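Local coordinates for protein esterase (Alcaligenes sp., PDB 1QLW) that probably hydrolyses carboxylic esters, as a bacterial esterase of the alpha/beta-hydrolase fold, at residues Thr14-Val28 and Thr44-Gln58. Numbering follows the deposited sequence.
Sequences TLSGQGSFFVGGRDV and TVTVDQMYVRYQIPQ. With SO4 (sulfate ion), chain C.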
loop_
_atom_site.group_PDB
_atom_site.type_symbol
_atom_site.label_atom_id
_atom_site.label_comp_id
_atom_site.label_asym_id
_atom_site.label_seq_id
_atom_site.Cartn_x
_atom_site.Cartn_y
_atom_site.Cartn_z
ATOM N N THR A 14 -4.559 -12.833 -18.117
ATOM C CA THR A 14 -5.988 -12.605 -18.075
ATOM C C THR A 14 -6.494 -12.908 -16.679
ATOM O O THR A 14 -6.211 -13.965 -16.109
ATOM C CB THR A 14 -6.752 -13.417 -19.128
ATOM O OG1 THR A 14 -6.309 -13.005 -20.422
ATOM C CG2 THR A 14 -8.250 -13.176 -19.045
ATOM N N LEU A 15 -7.239 -11.955 -16.140
ATOM C CA LEU A 15 -7.833 -12.164 -14.844
ATOM C C LEU A 15 -9.348 -12.188 -14.918
ATOM O O LEU A 15 -10.002 -11.401 -15.609
ATOM C CB LEU A 15 -7.409 -11.061 -13.882
ATOM C CG LEU A 15 -5.917 -10.945 -13.571
ATOM C CD1 LEU A 15 -5.677 -9.827 -12.572
ATOM C CD2 LEU A 15 -5.355 -12.241 -13.017
ATOM N N SER A 16 -9.895 -13.133 -14.166
ATOM C CA SER A 16 -11.341 -13.235 -14.030
ATOM C C SER A 16 -11.796 -12.060 -13.168
ATOM O O SER A 16 -12.880 -11.533 -13.415
ATOM C CB SER A 16 -11.678 -14.549 -13.346
ATOM O OG SER A 16 -13.044 -14.599 -13.012
ATOM N N GLY A 17 -11.007 -11.636 -12.188
ATOM C CA GLY A 17 -11.391 -10.497 -11.366
ATOM C C GLY A 17 -10.198 -10.001 -10.563
ATOM O O GLY A 17 -9.161 -10.644 -10.483
ATOM N N GLN A 18 -10.410 -8.835 -9.966
ATOM C CA GLN A 18 -9.409 -8.209 -9.127
ATOM C C GLN A 18 -10.137 -7.219 -8.220
ATOM O O GLN A 18 -11.230 -6.753 -8.545
ATOM C CB GLN A 18 -8.298 -7.484 -9.871
ATOM C CG GLN A 18 -8.567 -6.146 -10.509
ATOM C CD GLN A 18 -7.411 -5.446 -11.186
ATOM O OE1 GLN A 18 -7.449 -4.230 -11.468
ATOM N NE2 GLN A 18 -6.355 -6.204 -11.450
ATOM N N GLY A 19 -9.494 -6.880 -7.119
ATOM C CA GLY A 19 -10.106 -5.906 -6.233
ATOM C C GLY A 19 -9.307 -5.780 -4.946
ATOM O O GLY A 19 -8.237 -6.377 -4.766
ATOM N N SER A 20 -9.909 -5.051 -4.025
ATOM C CA SER A 20 -9.302 -4.731 -2.750
ATOM C C SER A 20 -10.380 -4.583 -1.693
ATOM O O SER A 20 -11.495 -4.130 -2.012
ATOM C CB SER A 20 -8.597 -3.354 -2.826
ATOM O OG SER A 20 -7.650 -3.351 -3.852
ATOM N N PHE A 21 -10.038 -4.928 -0.459
ATOM C CA PHE A 21 -10.967 -4.773 0.653
ATOM C C PHE A 21 -10.133 -4.792 1.941
ATOM O O PHE A 21 -8.923 -5.040 1.887
ATOM C CB PHE A 21 -12.050 -5.844 0.677
ATOM C CG PHE A 21 -11.571 -7.262 0.744
ATOM C CD1 PHE A 21 -11.269 -7.980 -0.406
ATOM C CD2 PHE A 21 -11.378 -7.903 1.953
ATOM C CE1 PHE A 21 -10.853 -9.299 -0.348
ATOM C CE2 PHE A 21 -10.941 -9.215 2.036
ATOM C CZ PHE A 21 -10.683 -9.908 0.877
ATOM N N PHE A 22 -10.811 -4.557 3.054
ATOM C CA PHE A 22 -10.156 -4.631 4.344
ATOM C C PHE A 22 -10.824 -5.677 5.211
ATOM O O PHE A 22 -12.019 -5.966 5.083
ATOM C CB PHE A 22 -10.240 -3.284 5.100
ATOM C CG PHE A 22 -9.275 -2.290 4.512
ATOM C CD1 PHE A 22 -9.570 -1.582 3.352
ATOM C CD2 PHE A 22 -8.043 -2.067 5.116
ATOM C CE1 PHE A 22 -8.636 -0.718 2.815
ATOM C CE2 PHE A 22 -7.129 -1.181 4.597
ATOM C CZ PHE A 22 -7.426 -0.502 3.430
ATOM N N VAL A 23 -10.037 -6.246 6.120
ATOM C CA VAL A 23 -10.523 -7.199 7.098
ATOM C C VAL A 23 -10.302 -6.616 8.495
ATOM O O VAL A 23 -9.228 -6.129 8.837
ATOM C CB VAL A 23 -9.741 -8.523 7.000
ATOM C CG1 VAL A 23 -10.157 -9.476 8.096
ATOM C CG2 VAL A 23 -9.939 -9.095 5.603
ATOM N N GLY A 24 -11.353 -6.689 9.315
ATOM C CA GLY A 24 -11.212 -6.364 10.719
ATOM C C GLY A 24 -11.148 -4.877 11.011
ATOM O O GLY A 24 -11.686 -4.024 10.300
ATOM N N GLY A 25 -10.500 -4.584 12.130
ATOM C CA GLY A 25 -10.429 -3.223 12.667
ATOM C C GLY A 25 -11.276 -3.103 13.936
ATOM O O GLY A 25 -12.172 -3.889 14.225
ATOM N N ARG A 26 -10.907 -2.091 14.713
ATOM C CA ARG A 26 -11.612 -1.708 15.928
ATOM C C ARG A 26 -11.729 -0.186 15.920
ATOM O O ARG A 26 -10.857 0.511 15.393
ATOM C CB ARG A 26 -10.851 -2.190 17.170
ATOM C CG ARG A 26 -9.499 -1.596 17.458
ATOM C CD ARG A 26 -8.774 -2.248 18.649
ATOM N NE ARG A 26 -7.442 -1.659 18.799
ATOM C CZ ARG A 26 -7.082 -0.667 19.586
ATOM N NH1 ARG A 26 -7.993 -0.152 20.406
ATOM N NH2 ARG A 26 -5.861 -0.154 19.539
ATOM N N ASP A 27 -12.812 0.324 16.510
ATOM C CA ASP A 27 -13.011 1.764 16.596
ATOM C C ASP A 27 -12.433 2.281 17.906
ATOM O O ASP A 27 -12.600 1.686 18.976
ATOM C CB ASP A 27 -14.493 2.115 16.406
ATOM C CG ASP A 27 -14.878 2.023 14.923
ATOM O OD1 ASP A 27 -14.027 1.662 14.079
ATOM O OD2 ASP A 27 -16.050 2.305 14.598
ATOM N N VAL A 28 -11.705 3.377 17.823
ATOM C CA VAL A 28 -11.032 4.034 18.925
ATOM C C VAL A 28 -11.528 5.477 18.999
ATOM O O VAL A 28 -11.498 6.185 17.992
ATOM C CB VAL A 28 -9.492 4.058 18.709
ATOM C CG1 VAL A 28 -8.775 4.956 19.709
ATOM C CG2 VAL A 28 -8.911 2.652 18.798
ATOM N N THR A 44 -13.563 9.530 16.252
ATOM C CA THR A 44 -13.429 8.084 16.247
ATOM C C THR A 44 -12.698 7.646 14.991
ATOM O O THR A 44 -13.053 8.059 13.884
ATOM C CB THR A 44 -14.831 7.449 16.226
ATOM O OG1 THR A 44 -15.624 8.011 17.265
ATOM C CG2 THR A 44 -14.765 5.943 16.410
ATOM N N VAL A 45 -11.694 6.793 15.158
ATOM C CA VAL A 45 -10.956 6.240 14.027
ATOM C C VAL A 45 -11.035 4.716 14.082
ATOM O O VAL A 45 -11.126 4.133 15.155
ATOM C CB VAL A 45 -9.494 6.710 13.915
ATOM C CG1 VAL A 45 -9.446 8.197 13.557
ATOM C CG2 VAL A 45 -8.725 6.411 15.198
ATOM N N THR A 46 -10.852 4.096 12.920
ATOM C CA THR A 46 -10.728 2.633 12.836
ATOM C C THR A 46 -9.256 2.295 12.700
ATOM O O THR A 46 -8.568 2.833 11.822
ATOM C CB THR A 46 -11.505 2.114 11.621
ATOM O OG1 THR A 46 -12.868 2.557 11.719
ATOM C CG2 THR A 46 -11.469 0.596 11.549
ATOM N N VAL A 47 -8.782 1.375 13.536
ATOM C CA VAL A 47 -7.383 0.940 13.517
ATOM C C VAL A 47 -7.329 -0.587 13.603
ATOM O O VAL A 47 -8.320 -1.233 13.935
ATOM C CB VAL A 47 -6.522 1.568 14.617
ATOM C CG1 VAL A 47 -6.482 3.085 14.517
ATOM C CG2 VAL A 47 -7.056 1.130 15.962
ATOM N N ASP A 48 -6.202 -1.162 13.223
ATOM C CA ASP A 48 -5.909 -2.594 13.238
ATOM C C ASP A 48 -6.471 -3.383 12.055
ATOM O O ASP A 48 -6.137 -4.564 11.920
ATOM C CB ASP A 48 -6.298 -3.274 14.543
ATOM C CG ASP A 48 -5.494 -2.855 15.759
ATOM O OD1 ASP A 48 -4.412 -2.265 15.621
ATOM O OD2 ASP A 48 -6.011 -3.116 16.864
ATOM N N GLN A 49 -7.231 -2.748 11.174
ATOM C CA GLN A 49 -7.727 -3.390 9.976
ATOM C C GLN A 49 -6.561 -3.757 9.051
ATOM O O GLN A 49 -5.507 -3.121 9.046
ATOM C CB GLN A 49 -8.705 -2.460 9.235
ATOM C CG GLN A 49 -8.114 -1.143 8.727
ATOM C CD GLN A 49 -8.228 -0.032 9.734
ATOM O OE1 GLN A 49 -8.199 -0.251 10.933
ATOM N NE2 GLN A 49 -8.430 1.209 9.314
ATOM N N MET A 50 -6.811 -4.739 8.185
ATOM C CA MET A 50 -5.789 -5.283 7.281
ATOM C C MET A 50 -6.211 -5.085 5.828
ATOM O O MET A 50 -7.270 -5.605 5.416
ATOM C CB MET A 50 -5.604 -6.776 7.589
ATOM C CG MET A 50 -4.635 -7.494 6.665
ATOM S SD MET A 50 -4.430 -9.225 7.140
ATOM C CE MET A 50 -5.934 -9.955 6.476
ATOM N N TYR A 51 -5.398 -4.384 5.059
ATOM C CA TYR A 51 -5.593 -4.224 3.615
ATOM C C TYR A 51 -5.333 -5.536 2.889
ATOM O O TYR A 51 -4.340 -6.222 3.159
ATOM C CB TYR A 51 -4.580 -3.201 3.107
ATOM C CG TYR A 51 -4.533 -3.024 1.602
ATOM C CD1 TYR A 51 -5.560 -2.358 0.922
ATOM C CD2 TYR A 51 -3.472 -3.508 0.864
ATOM C CE1 TYR A 51 -5.505 -2.194 -0.447
ATOM C CE2 TYR A 51 -3.418 -3.335 -0.510
ATOM C CZ TYR A 51 -4.435 -2.656 -1.164
ATOM O OH TYR A 51 -4.316 -2.481 -2.531
ATOM N N VAL A 52 -6.203 -5.852 1.937
ATOM C CA VAL A 52 -6.094 -7.044 1.119
ATOM C C VAL A 52 -6.319 -6.682 -0.349
ATOM O O VAL A 52 -7.375 -6.140 -0.688
ATOM C CB VAL A 52 -7.120 -8.121 1.525
ATOM C CG1 VAL A 52 -6.878 -9.404 0.738
ATOM C CG2 VAL A 52 -7.096 -8.383 3.031
ATOM N N ARG A 53 -5.370 -7.016 -1.213
ATOM C CA ARG A 53 -5.510 -6.856 -2.662
ATOM C C ARG A 53 -5.601 -8.252 -3.252
ATOM O O ARG A 53 -4.732 -9.091 -2.980
ATOM C CB ARG A 53 -4.306 -6.126 -3.249
ATOM C CG ARG A 53 -4.341 -6.005 -4.765
ATOM C CD ARG A 53 -5.423 -5.102 -5.225
ATOM N NE ARG A 53 -5.220 -4.717 -6.620
ATOM C CZ ARG A 53 -6.093 -4.021 -7.327
ATOM N NH1 ARG A 53 -7.214 -3.685 -6.704
ATOM N NH2 ARG A 53 -5.863 -3.672 -8.586
ATOM N N TYR A 54 -6.629 -8.546 -4.037
ATOM C CA TYR A 54 -6.820 -9.872 -4.618
ATOM C C TYR A 54 -6.800 -9.790 -6.146
ATOM O O TYR A 54 -7.242 -8.824 -6.780
ATOM C CB TYR A 54 -8.118 -10.522 -4.117
ATOM C CG TYR A 54 -9.419 -9.921 -4.586
ATOM C CD1 TYR A 54 -10.018 -10.351 -5.768
ATOM C CD2 TYR A 54 -10.077 -8.933 -3.854
ATOM C CE1 TYR A 54 -11.213 -9.811 -6.205
ATOM C CE2 TYR A 54 -11.278 -8.402 -4.300
ATOM C CZ TYR A 54 -11.843 -8.825 -5.479
ATOM O OH TYR A 54 -13.020 -8.255 -5.907
ATOM N N GLN A 55 -6.281 -10.871 -6.733
ATOM C CA GLN A 55 -6.297 -11.075 -8.177
ATOM C C GLN A 55 -6.684 -12.534 -8.400
ATOM O O GLN A 55 -6.141 -13.426 -7.747
ATOM C CB GLN A 55 -4.973 -10.688 -8.810
ATOM C CG GLN A 55 -4.779 -9.177 -8.784
ATOM C CD GLN A 55 -3.668 -8.587 -9.582
ATOM O OE1 GLN A 55 -3.857 -7.878 -10.579
ATOM N NE2 GLN A 55 -2.469 -8.872 -9.120
ATOM N N ILE A 56 -7.605 -12.758 -9.334
ATOM C CA ILE A 56 -8.191 -14.079 -9.553
ATOM C C ILE A 56 -7.990 -14.454 -11.017
ATOM O O ILE A 56 -8.536 -13.783 -11.901
ATOM C CB ILE A 56 -9.708 -14.039 -9.255
ATOM C CG1 ILE A 56 -9.986 -13.547 -7.841
ATOM C CG2 ILE A 56 -10.332 -15.405 -9.519
ATOM C CD1 ILE A 56 -11.343 -13.589 -7.260
ATOM N N PRO A 57 -7.199 -15.478 -11.289
ATOM C CA PRO A 57 -6.989 -15.925 -12.661
ATOM C C PRO A 57 -8.247 -16.615 -13.160
ATOM O O PRO A 57 -9.140 -16.970 -12.377
ATOM C CB PRO A 57 -5.788 -16.867 -12.560
ATOM C CG PRO A 57 -5.923 -17.459 -11.201
ATOM C CD PRO A 57 -6.488 -16.352 -10.332
ATOM N N GLN A 58 -8.294 -16.884 -14.465
ATOM C CA GLN A 58 -9.399 -17.669 -14.995
ATOM C C GLN A 58 -9.318 -19.091 -14.465
ATOM O O GLN A 58 -8.237 -19.648 -14.309
ATOM C CB GLN A 58 -9.315 -17.689 -16.527
ATOM C CG GLN A 58 -9.408 -16.284 -17.105
ATOM C CD GLN A 58 -9.657 -16.331 -18.598
ATOM O OE1 GLN A 58 -8.807 -16.796 -19.343
ATOM N NE2 GLN A 58 -10.819 -15.846 -18.990
HETATM S S SO4 C . -13.828 -18.062 -14.168
HETATM O O1 SO4 C . -12.691 -17.635 -15.073
HETATM O O2 SO4 C . -13.462 -19.514 -13.901
HETATM O O3 SO4 C . -15.153 -17.964 -14.794
HETATM O O4 SO4 C . -13.672 -17.325 -12.878
HETATM O O HOH W 1 -5.803 -16.601 -16.008
HETATM O O HOH W 2 -3.378 -2.001 18.191
#
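Ile56 O takes two backbone N-H groups, from Ser16 N at 2.7 Å and Gly17 N at 3.3 Å: a classic beta bulge, from which antiparallel pairing runs to Val23 and Met50 and resumes at Arg26 and Val47. Gly19 suits its place because a CB would run into Tyr54 OH; its CA instead lies 3.7 Å from the Tyr54 ring centroid in a CH-pi contact. Tyr54 reaches there because its CG stands between backbone N and carbonyl carbon (chi1 69°). Phe21's flat ring can serve two neighbours, Val52 CB over one face and Tyr54 rim to rim, planes at 47°. On the opposite face of the sheet, Arg53 bends at chi2 (68°) so that NH1 donates to Ser20 OG at 2.9 Å, which also hydrogen-bonds Glu79 of the second subunit; NH2 salt-bridges Asp89 of that subunit. A leucine in place of Arg53 would probably leave that aspartate without its countercharge. Exposed Arg26 is long enough for NE to salt-bridge Asp48 OD2 at 2.8 Å, with Val47 CG2 over one guanidinium face. Strand 43-57 pairs with strand 99-103, helix 185-197 packs on Phe21 and Val23, and Thr14 and Leu15 carry the sheet into the second subunit.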